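Local coordinates for protein Abbfa_003403 (Acinetobacter baumannii, PDB 4ZXH) that probably assembles and releases a peptide product as a nonribosomal peptide synthetase with condensation, adenylation, peptidyl carrier and thioesterase domains, at residues Y971-E979 with A1223-A1231; Q1212-E1220 with A1231-F1240. All blocks are in the same frame, centred on the assembly; numbering follows the deposited sequence.

Contact 1. Residues Y971-E979 with A1223-A1231; sequences YVAPRDPIE and AINVLPLDA
Arg975 lies between Asn1225 and Pro1228, joining the start of the carrier-domain helix 977-990 to a loop of the thioesterase domain. The loop opens with a Schellman motif in which Asn1225, with positive phi, is the C-prime residue closing helix 1210-1223. The end of its side chain meets the arginine, whose NH1 donates to Asn1225 OD1 at 2.9 Å. The bond is bent (137° at the hydrogen), and the guanidinium and amide planes are almost perpendicular. The other branch of the amide, ND2, lies 3.8 Å from Val972 CG1.

Pro1228 lies against one face of the guanidinium, with its CA over the centre of the group, 3.7 Å above the plane. Its ring continues along the arginine chain, bringing CD to 3.9 Å from Arg975 CB, and CG reaches the carboxylate of Asp976. Asp976 N-caps helix 977-990 by accepting from Glu979 N, while its OD2 forms a salt bridge with Arg1045 of helix 1037-1046.

A bend at chi3 (-64°) turns the guanidinium side-on to Glu979 in a salt bridge, where NE and NH2 each grip one carboxylate oxygen through its syn lone pair. The NE bond to Glu979 OE1 is nearly straight. OE1 also accepts from Arg975 N on its anti side, so three bonds fix the glutamate relative to the arginine. The carboxylate probably offsets the arginine's charge, and its paired bonds set the guanidinium's rotation. The backbones are also joined by a water that donates to both Arg975 O and Val1226 O, 2.7 Å from the latter.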
loop_
_atom_site.group_PDB
_atom_site.type_symbol
_atom_site.label_atom_id
_atom_site.label_comp_id
_atom_site.label_asym_id
_atom_site.label_seq_id
_atom_site.Cartn_x
_atom_site.Cartn_y
_atom_site.Cartn_z
ATOM N N TYR A 971 23.310 3.862 10.345
ATOM C CA TYR A 971 23.785 2.588 10.847
ATOM C C TYR A 971 23.547 2.469 12.349
ATOM O O TYR A 971 24.010 3.289 13.134
ATOM C CB TYR A 971 25.267 2.400 10.557
ATOM C CG TYR A 971 25.838 1.204 11.285
ATOM C CD1 TYR A 971 25.652 -0.094 10.798
ATOM C CD2 TYR A 971 26.557 1.361 12.462
ATOM C CE1 TYR A 971 26.165 -1.187 11.461
ATOM C CE2 TYR A 971 27.084 0.276 13.120
ATOM C CZ TYR A 971 26.885 -0.993 12.619
ATOM O OH TYR A 971 27.385 -2.083 13.291
ATOM N N VAL A 972 22.834 1.429 12.743
ATOM C CA VAL A 972 22.657 1.131 14.152
ATOM C C VAL A 972 23.026 -0.316 14.404
ATOM O O VAL A 972 22.489 -1.210 13.758
ATOM C CB VAL A 972 21.228 1.397 14.595
ATOM C CG1 VAL A 972 20.968 0.810 15.984
ATOM C CG2 VAL A 972 20.960 2.885 14.544
ATOM N N ALA A 973 23.964 -0.534 15.322
ATOM C CA ALA A 973 24.446 -1.874 15.655
ATOM C C ALA A 973 23.368 -2.652 16.404
ATOM O O ALA A 973 22.563 -2.049 17.091
ATOM C CB ALA A 973 25.714 -1.783 16.476
ATOM N N PRO A 974 23.339 -3.989 16.260
ATOM C CA PRO A 974 22.388 -4.863 16.964
ATOM C C PRO A 974 22.495 -4.707 18.473
ATOM O O PRO A 974 23.578 -4.433 18.944
ATOM C CB PRO A 974 22.809 -6.265 16.523
ATOM C CG PRO A 974 24.226 -6.107 16.103
ATOM C CD PRO A 974 24.269 -4.773 15.438
ATOM N N ARG A 975 21.407 -4.866 19.220
ATOM C CA ARG A 975 21.424 -4.463 20.631
ATOM C C ARG A 975 21.225 -5.607 21.637
ATOM O O ARG A 975 21.537 -5.460 22.819
ATOM C CB ARG A 975 20.365 -3.369 20.855
ATOM C CG ARG A 975 20.591 -2.107 19.983
ATOM C CD ARG A 975 19.332 -1.247 19.812
ATOM N NE ARG A 975 18.286 -1.961 19.084
ATOM C CZ ARG A 975 17.050 -1.500 18.916
ATOM N NH1 ARG A 975 16.715 -0.318 19.420
ATOM N NH2 ARG A 975 16.153 -2.212 18.237
ATOM N N ASP A 976 20.731 -6.750 21.181
ATOM C CA ASP A 976 20.549 -7.880 22.081
ATOM C C ASP A 976 20.879 -9.176 21.329
ATOM O O ASP A 976 21.218 -9.119 20.142
ATOM C CB ASP A 976 19.120 -7.858 22.665
ATOM C CG ASP A 976 18.037 -8.090 21.623
ATOM O OD1 ASP A 976 18.357 -8.216 20.426
ATOM O OD2 ASP A 976 16.845 -8.138 22.012
ATOM N N PRO A 977 20.822 -10.344 22.007
ATOM C CA PRO A 977 21.141 -11.585 21.280
ATOM C C PRO A 977 20.302 -11.862 20.003
ATOM O O PRO A 977 20.814 -12.437 19.048
ATOM C CB PRO A 977 20.884 -12.667 22.337
ATOM C CG PRO A 977 21.260 -11.999 23.636
ATOM C CD PRO A 977 20.804 -10.560 23.470
ATOM N N ILE A 978 19.033 -11.479 19.986
ATOM C CA ILE A 978 18.218 -11.720 18.807
ATOM C C ILE A 978 18.709 -10.882 17.628
ATOM O O ILE A 978 18.854 -11.375 16.510
ATOM C CB ILE A 978 16.737 -11.406 19.077
ATOM C CG1 ILE A 978 16.070 -12.540 19.874
ATOM C CG2 ILE A 978 16.004 -11.134 17.780
ATOM C CD1 ILE A 978 14.627 -12.254 20.236
ATOM N N GLU A 979 18.993 -9.614 17.864
ATOM C CA GLU A 979 19.446 -8.797 16.752
ATOM C C GLU A 979 20.873 -9.198 16.328
ATOM O O GLU A 979 21.205 -9.111 15.146
ATOM C CB GLU A 979 19.357 -7.309 17.106
ATOM C CG GLU A 979 17.934 -6.852 17.420
ATOM C CD GLU A 979 17.855 -5.397 17.824
ATOM O OE1 GLU A 979 18.915 -4.772 18.056
ATOM O OE2 GLU A 979 16.726 -4.876 17.913
ATOM N N ALA A 1223 17.513 4.885 26.121
ATOM C CA ALA A 1223 17.609 6.255 25.625
ATOM C C ALA A 1223 18.830 6.486 24.731
ATOM O O ALA A 1223 18.852 7.435 23.957
ATOM C CB ALA A 1223 17.635 7.195 26.757
ATOM N N ILE A 1224 19.849 5.635 24.842
ATOM C CA ILE A 1224 21.003 5.780 23.967
ATOM C C ILE A 1224 21.125 4.612 23.009
ATOM O O ILE A 1224 22.153 4.468 22.363
ATOM C CB ILE A 1224 22.341 5.903 24.734
ATOM C CG1 ILE A 1224 22.544 4.710 25.672
ATOM C CG2 ILE A 1224 22.438 7.226 25.442
ATOM C CD1 ILE A 1224 23.887 4.694 26.332
ATOM N N ASN A 1225 20.085 3.785 22.937
ATOM C CA ASN A 1225 19.962 2.736 21.918
ATOM C C ASN A 1225 20.943 1.570 22.056
ATOM O O ASN A 1225 21.358 1.008 21.052
ATOM C CB ASN A 1225 20.121 3.362 20.532
ATOM C CG ASN A 1225 19.094 2.876 19.532
ATOM O OD1 ASN A 1225 18.141 2.157 19.868
ATOM N ND2 ASN A 1225 19.264 3.304 18.286
ATOM N N VAL A 1226 21.322 1.211 23.284
ATOM C CA VAL A 1226 22.103 -0.009 23.509
ATOM C C VAL A 1226 21.248 -1.190 24.060
ATOM O O VAL A 1226 21.778 -2.290 24.324
ATOM C CB VAL A 1226 23.282 0.240 24.463
ATOM C CG1 VAL A 1226 24.137 1.362 23.924
ATOM C CG2 VAL A 1226 22.785 0.560 25.851
ATOM N N LEU A 1227 19.946 -0.942 24.230
ATOM C CA LEU A 1227 18.933 -1.983 24.408
ATOM C C LEU A 1227 17.699 -1.646 23.563
ATOM O O LEU A 1227 17.427 -0.479 23.317
ATOM C CB LEU A 1227 18.528 -2.132 25.879
ATOM C CG LEU A 1227 19.552 -2.808 26.770
ATOM C CD1 LEU A 1227 19.045 -2.886 28.209
ATOM C CD2 LEU A 1227 19.865 -4.193 26.207
ATOM N N PRO A 1228 16.950 -2.666 23.120
ATOM C CA PRO A 1228 15.742 -2.419 22.323
ATOM C C PRO A 1228 14.643 -1.731 23.127
ATOM O O PRO A 1228 14.533 -1.944 24.336
ATOM C CB PRO A 1228 15.298 -3.832 21.906
ATOM C CG PRO A 1228 16.525 -4.664 21.982
ATOM C CD PRO A 1228 17.321 -4.094 23.130
ATOM N N LEU A 1229 13.822 -0.925 22.461
ATOM C CA LEU A 1229 12.763 -0.220 23.163
ATOM C C LEU A 1229 11.754 -1.184 23.769
ATOM O O LEU A 1229 11.207 -0.899 24.825
ATOM C CB LEU A 1229 12.066 0.774 22.241
ATOM C CG LEU A 1229 12.642 2.192 22.335
ATOM C CD1 LEU A 1229 14.176 2.208 22.158
ATOM C CD2 LEU A 1229 11.974 3.103 21.322
ATOM N N ASP A 1230 11.533 -2.333 23.133
ATOM C CA ASP A 1230 10.583 -3.311 23.671
ATOM C C ASP A 1230 11.183 -4.293 24.703
ATOM O O ASP A 1230 10.541 -5.280 25.057
ATOM C CB ASP A 1230 9.921 -4.106 22.533
ATOM C CG ASP A 1230 10.921 -4.620 21.506
ATOM O OD1 ASP A 1230 11.958 -3.953 21.291
ATOM O OD2 ASP A 1230 10.666 -5.692 20.908
ATOM N N ALA A 1231 12.389 -4.024 25.198
ATOM C CA ALA A 1231 12.942 -4.823 26.300
ATOM C C ALA A 1231 12.198 -4.501 27.587
ATOM O O ALA A 1231 11.966 -3.334 27.903
ATOM C CB ALA A 1231 14.450 -4.567 26.478
HETATM O O HOH W 1 23.253 -4.543 24.457
#

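Contact 2. Residues Q1212-E1220 with A1231-F1240; sequences QMFDHVLKE and ADPSDFRLYF
This is an apolar packing of two helices at nearly a right angle, in the helical region inserted between strands 1157-1163 and 1262-1267 of the thioesterase domain. The axes of helix segments 1212-1220 and 1233-1240 approach to 10.3 Å and cross at 92°. At the centre, Phe1236 stands against the first helix, its CG anti to the backbone nitrogen (chi1 -178°). One face of its ring receives Leu1218 CB and the carbonyl oxygen of Phe1214, both offset toward the rim, while its far end, CZ, meets Val1217 CG1 at 3.5 Å. Leu1218 slides past this ring in the opposite direction: CD1 lies 3.9 Å from Phe1236 CD1, and CD2 turns to the backbone of Asp1232 and Pro1233. In this alpha/beta-hydrolase fold the insertion probably forms the lid, as in related thioesterases, and a capping box starts its helix 1233-1251: Asp1235 N donates to Asp1232 OD1, and Asp1232 N to Asp1235 OD2. Ser1234 OG adds a second bond to Asp1232 OD1. Further along, Phe1240 presents its edge to the face of Phe1214 in an offset edge-to-face pair, centroids 5.6 Å apart and planes at 71°. Phe1186 of helix 1179-1191 meets both Phe1236 and Phe1240. Toward solvent, Arg1237 lays one face of its guanidinium over the edge of the Phe1214 ring, with NH2 3.2 Å from CE2.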
loop_
_atom_site.group_PDB
_atom_site.type_symbol
_atom_site.label_atom_id
_atom_site.label_comp_id
_atom_site.label_asym_id
_atom_site.label_seq_id
_atom_site.Cartn_x
_atom_site.Cartn_y
_atom_site.Cartn_z
ATOM N N GLN A 1212 13.382 1.036 41.489
ATOM C CA GLN A 1212 13.668 2.287 40.784
ATOM C C GLN A 1212 15.030 2.306 40.079
ATOM O O GLN A 1212 15.141 2.784 38.943
ATOM C CB GLN A 1212 13.591 3.451 41.755
ATOM C CG GLN A 1212 12.180 3.743 42.224
ATOM C CD GLN A 1212 12.144 4.751 43.351
ATOM O OE1 GLN A 1212 13.066 4.819 44.175
ATOM N NE2 GLN A 1212 11.090 5.558 43.383
ATOM N N MET A 1213 16.058 1.816 40.776
ATOM C CA MET A 1213 17.386 1.622 40.205
ATOM C C MET A 1213 17.328 0.868 38.854
ATOM O O MET A 1213 17.871 1.332 37.861
ATOM C CB MET A 1213 18.296 0.864 41.207
ATOM C CG MET A 1213 19.115 1.737 42.191
ATOM S SD MET A 1213 19.802 0.938 43.697
ATOM C CE MET A 1213 20.933 -0.276 43.047
ATOM N N PHE A 1214 16.667 -0.284 38.811
ATOM C CA PHE A 1214 16.669 -1.093 37.593
ATOM C C PHE A 1214 15.858 -0.429 36.503
ATOM O O PHE A 1214 16.158 -0.570 35.319
ATOM C CB PHE A 1214 16.107 -2.491 37.835
ATOM C CG PHE A 1214 16.944 -3.333 38.735
ATOM C CD1 PHE A 1214 18.179 -2.904 39.161
ATOM C CD2 PHE A 1214 16.498 -4.567 39.147
ATOM C CE1 PHE A 1214 18.948 -3.682 40.001
ATOM C CE2 PHE A 1214 17.268 -5.351 39.977
ATOM C CZ PHE A 1214 18.496 -4.906 40.404
ATOM N N ASP A 1215 14.807 0.273 36.896
ATOM C CA ASP A 1215 14.026 1.002 35.920
ATOM C C ASP A 1215 14.859 2.155 35.369
ATOM O O ASP A 1215 14.865 2.390 34.162
ATOM C CB ASP A 1215 12.707 1.508 36.517
ATOM C CG ASP A 1215 11.729 0.375 36.832
ATOM O OD1 ASP A 1215 11.973 -0.783 36.407
ATOM O OD2 ASP A 1215 10.706 0.649 37.504
ATOM N N HIS A 1216 15.587 2.853 36.237
ATOM C CA HIS A 1216 16.347 4.003 35.774
ATOM C C HIS A 1216 17.409 3.578 34.764
ATOM O O HIS A 1216 17.519 4.163 33.686
ATOM C CB HIS A 1216 17.003 4.751 36.920
ATOM C CG HIS A 1216 17.788 5.937 36.459
ATOM N ND1 HIS A 1216 17.190 7.054 35.916
ATOM C CD2 HIS A 1216 19.123 6.163 36.410
ATOM C CE1 HIS A 1216 18.121 7.926 35.573
ATOM N NE2 HIS A 1216 19.303 7.412 35.860
ATOM N N VAL A 1217 18.176 2.548 35.101
ATOM C CA VAL A 1217 19.224 2.076 34.205
ATOM C C VAL A 1217 18.630 1.530 32.905
ATOM O O VAL A 1217 19.164 1.777 31.821
ATOM C CB VAL A 1217 20.110 1.005 34.890
ATOM C CG1 VAL A 1217 21.148 0.488 33.949
ATOM C CG2 VAL A 1217 20.781 1.585 36.131
ATOM N N LEU A 1218 17.511 0.819 32.991
ATOM C CA LEU A 1218 16.894 0.298 31.777
ATOM C C LEU A 1218 16.515 1.447 30.863
ATOM O O LEU A 1218 16.864 1.457 29.694
ATOM C CB LEU A 1218 15.662 -0.545 32.096
ATOM C CG LEU A 1218 14.892 -1.072 30.875
ATOM C CD1 LEU A 1218 15.812 -1.861 29.960
ATOM C CD2 LEU A 1218 13.725 -1.925 31.304
ATOM N N LYS A 1219 15.808 2.416 31.428
ATOM C CA LYS A 1219 15.296 3.566 30.693
ATOM C C LYS A 1219 16.446 4.323 30.026
ATOM O O LYS A 1219 16.375 4.658 28.838
ATOM C CB LYS A 1219 14.501 4.479 31.644
ATOM C CG LYS A 1219 13.669 5.543 30.970
ATOM C CD LYS A 1219 12.879 6.381 31.982
ATOM N N GLU A 1220 17.518 4.553 30.785
ATOM C CA GLU A 1220 18.671 5.270 30.269
ATOM C C GLU A 1220 19.342 4.501 29.137
ATOM O O GLU A 1220 19.644 5.084 28.085
ATOM C CB GLU A 1220 19.675 5.563 31.386
ATOM C CG GLU A 1220 19.284 6.751 32.289
ATOM C CD GLU A 1220 18.998 8.029 31.503
ATOM O OE1 GLU A 1220 19.735 8.339 30.537
ATOM O OE2 GLU A 1220 18.016 8.718 31.845
ATOM N N ALA A 1231 12.389 -4.024 25.198
ATOM C CA ALA A 1231 12.942 -4.823 26.300
ATOM C C ALA A 1231 12.198 -4.501 27.587
ATOM O O ALA A 1231 11.966 -3.334 27.903
ATOM C CB ALA A 1231 14.450 -4.567 26.478
ATOM N N ASP A 1232 11.825 -5.521 28.344
ATOM C CA ASP A 1232 11.051 -5.277 29.562
ATOM C C ASP A 1232 11.964 -5.418 30.792
ATOM O O ASP A 1232 13.152 -5.756 30.654
ATOM C CB ASP A 1232 9.825 -6.212 29.613
ATOM C CG ASP A 1232 10.185 -7.695 29.596
ATOM O OD1 ASP A 1232 11.236 -8.071 30.155
ATOM O OD2 ASP A 1232 9.404 -8.491 29.018
ATOM N N PRO A 1233 11.442 -5.115 31.995
ATOM C CA PRO A 1233 12.322 -5.248 33.163
ATOM C C PRO A 1233 12.868 -6.655 33.390
ATOM O O PRO A 1233 13.982 -6.783 33.893
ATOM C CB PRO A 1233 11.418 -4.834 34.324
ATOM C CG PRO A 1233 10.464 -3.884 33.714
ATOM C CD PRO A 1233 10.184 -4.430 32.341
ATOM N N SER A 1234 12.115 -7.689 33.033
ATOM C CA SER A 1234 12.584 -9.044 33.277
ATOM C C SER A 1234 13.764 -9.346 32.353
ATOM O O SER A 1234 14.754 -9.945 32.774
ATOM C CB SER A 1234 11.460 -10.053 33.084
ATOM O OG SER A 1234 11.333 -10.380 31.726
ATOM N N ASP A 1235 13.657 -8.915 31.099
ATOM C CA ASP A 1235 14.761 -9.009 30.146
ATOM C C ASP A 1235 16.010 -8.375 30.759
ATOM O O ASP A 1235 17.118 -8.921 30.680
ATOM C CB ASP A 1235 14.413 -8.310 28.810
ATOM C CG ASP A 1235 13.349 -9.058 27.987
ATOM O OD1 ASP A 1235 13.290 -10.309 28.063
ATOM O OD2 ASP A 1235 12.570 -8.386 27.259
ATOM N N PHE A 1236 15.830 -7.215 31.377
ATOM C CA PHE A 1236 16.966 -6.510 31.953
ATOM C C PHE A 1236 17.585 -7.336 33.106
ATOM O O PHE A 1236 18.802 -7.386 33.242
ATOM C CB PHE A 1236 16.543 -5.108 32.409
ATOM C CG PHE A 1236 17.664 -4.283 32.986
ATOM C CD1 PHE A 1236 18.537 -3.591 32.153
ATOM C CD2 PHE A 1236 17.835 -4.185 34.366
ATOM C CE1 PHE A 1236 19.576 -2.825 32.685
ATOM C CE2 PHE A 1236 18.862 -3.420 34.912
ATOM C CZ PHE A 1236 19.738 -2.743 34.064
ATOM N N ARG A 1237 16.757 -8.022 33.891
ATOM C CA ARG A 1237 17.275 -8.892 34.946
ATOM C C ARG A 1237 18.172 -10.015 34.411
ATOM O O ARG A 1237 19.208 -10.317 35.017
ATOM C CB ARG A 1237 16.137 -9.506 35.759
ATOM C CG ARG A 1237 15.667 -8.644 36.906
ATOM C CD ARG A 1237 15.219 -9.503 38.074
ATOM N NE ARG A 1237 14.873 -8.688 39.235
ATOM C CZ ARG A 1237 15.727 -8.380 40.209
ATOM N NH1 ARG A 1237 16.986 -8.810 40.150
ATOM N NH2 ARG A 1237 15.327 -7.630 41.236
ATOM N N LEU A 1238 17.782 -10.636 33.296
ATOM C CA LEU A 1238 18.612 -11.682 32.712
ATOM C C LEU A 1238 20.012 -11.142 32.445
ATOM O O LEU A 1238 21.007 -11.809 32.731
ATOM C CB LEU A 1238 18.008 -12.226 31.411
ATOM C CG LEU A 1238 16.663 -12.947 31.515
ATOM C CD1 LEU A 1238 16.245 -13.541 30.191
ATOM C CD2 LEU A 1238 16.756 -14.013 32.571
ATOM N N TYR A 1239 20.089 -9.924 31.920
ATOM C CA TYR A 1239 21.370 -9.383 31.486
ATOM C C TYR A 1239 22.198 -8.940 32.672
ATOM O O TYR A 1239 23.415 -9.094 32.685
ATOM C CB TYR A 1239 21.181 -8.209 30.513
ATOM C CG TYR A 1239 20.353 -8.563 29.294
ATOM C CD1 TYR A 1239 20.268 -9.883 28.841
ATOM C CD2 TYR A 1239 19.646 -7.580 28.596
ATOM C CE1 TYR A 1239 19.501 -10.213 27.727
ATOM C CE2 TYR A 1239 18.878 -7.899 27.485
ATOM C CZ TYR A 1239 18.810 -9.220 27.053
ATOM O OH TYR A 1239 18.046 -9.546 25.954
ATOM N N PHE A 1240 21.540 -8.377 33.670
ATOM C CA PHE A 1240 22.247 -7.942 34.860
ATOM C C PHE A 1240 22.709 -9.170 35.642
ATOM O O PHE A 1240 23.867 -9.243 36.039
ATOM C CB PHE A 1240 21.365 -7.032 35.725
ATOM C CG PHE A 1240 22.105 -6.371 36.849
ATOM C CD1 PHE A 1240 23.378 -5.865 36.645
ATOM C CD2 PHE A 1240 21.531 -6.245 38.103
ATOM C CE1 PHE A 1240 24.072 -5.259 37.675
ATOM C CE2 PHE A 1240 22.209 -5.639 39.130
ATOM C CZ PHE A 1240 23.489 -5.141 38.917
#

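How the contacts relate
Both contacts involve the loop between helices 1210-1223 and 1233-1251 and share Ala1231, their centres being about 13 Å apart. Contact 2 lies within the thioesterase domain and packs those helices through aromatic and aliphatic side chains, buried in the middle but edged by exposed Asp1215, Pro1233 and Arg1237. Contact 1 is the more buried and more polar one, joining the same loop to the carrier side through charged groups, an amide and a water. Leu1227 connects the two: its CD1 packs 3.8 Å from Leu1218 CD1 and also touches Phe1236. Tyr1239 adds a second connection, its OH meeting Asp976 CB and Pro977 CD.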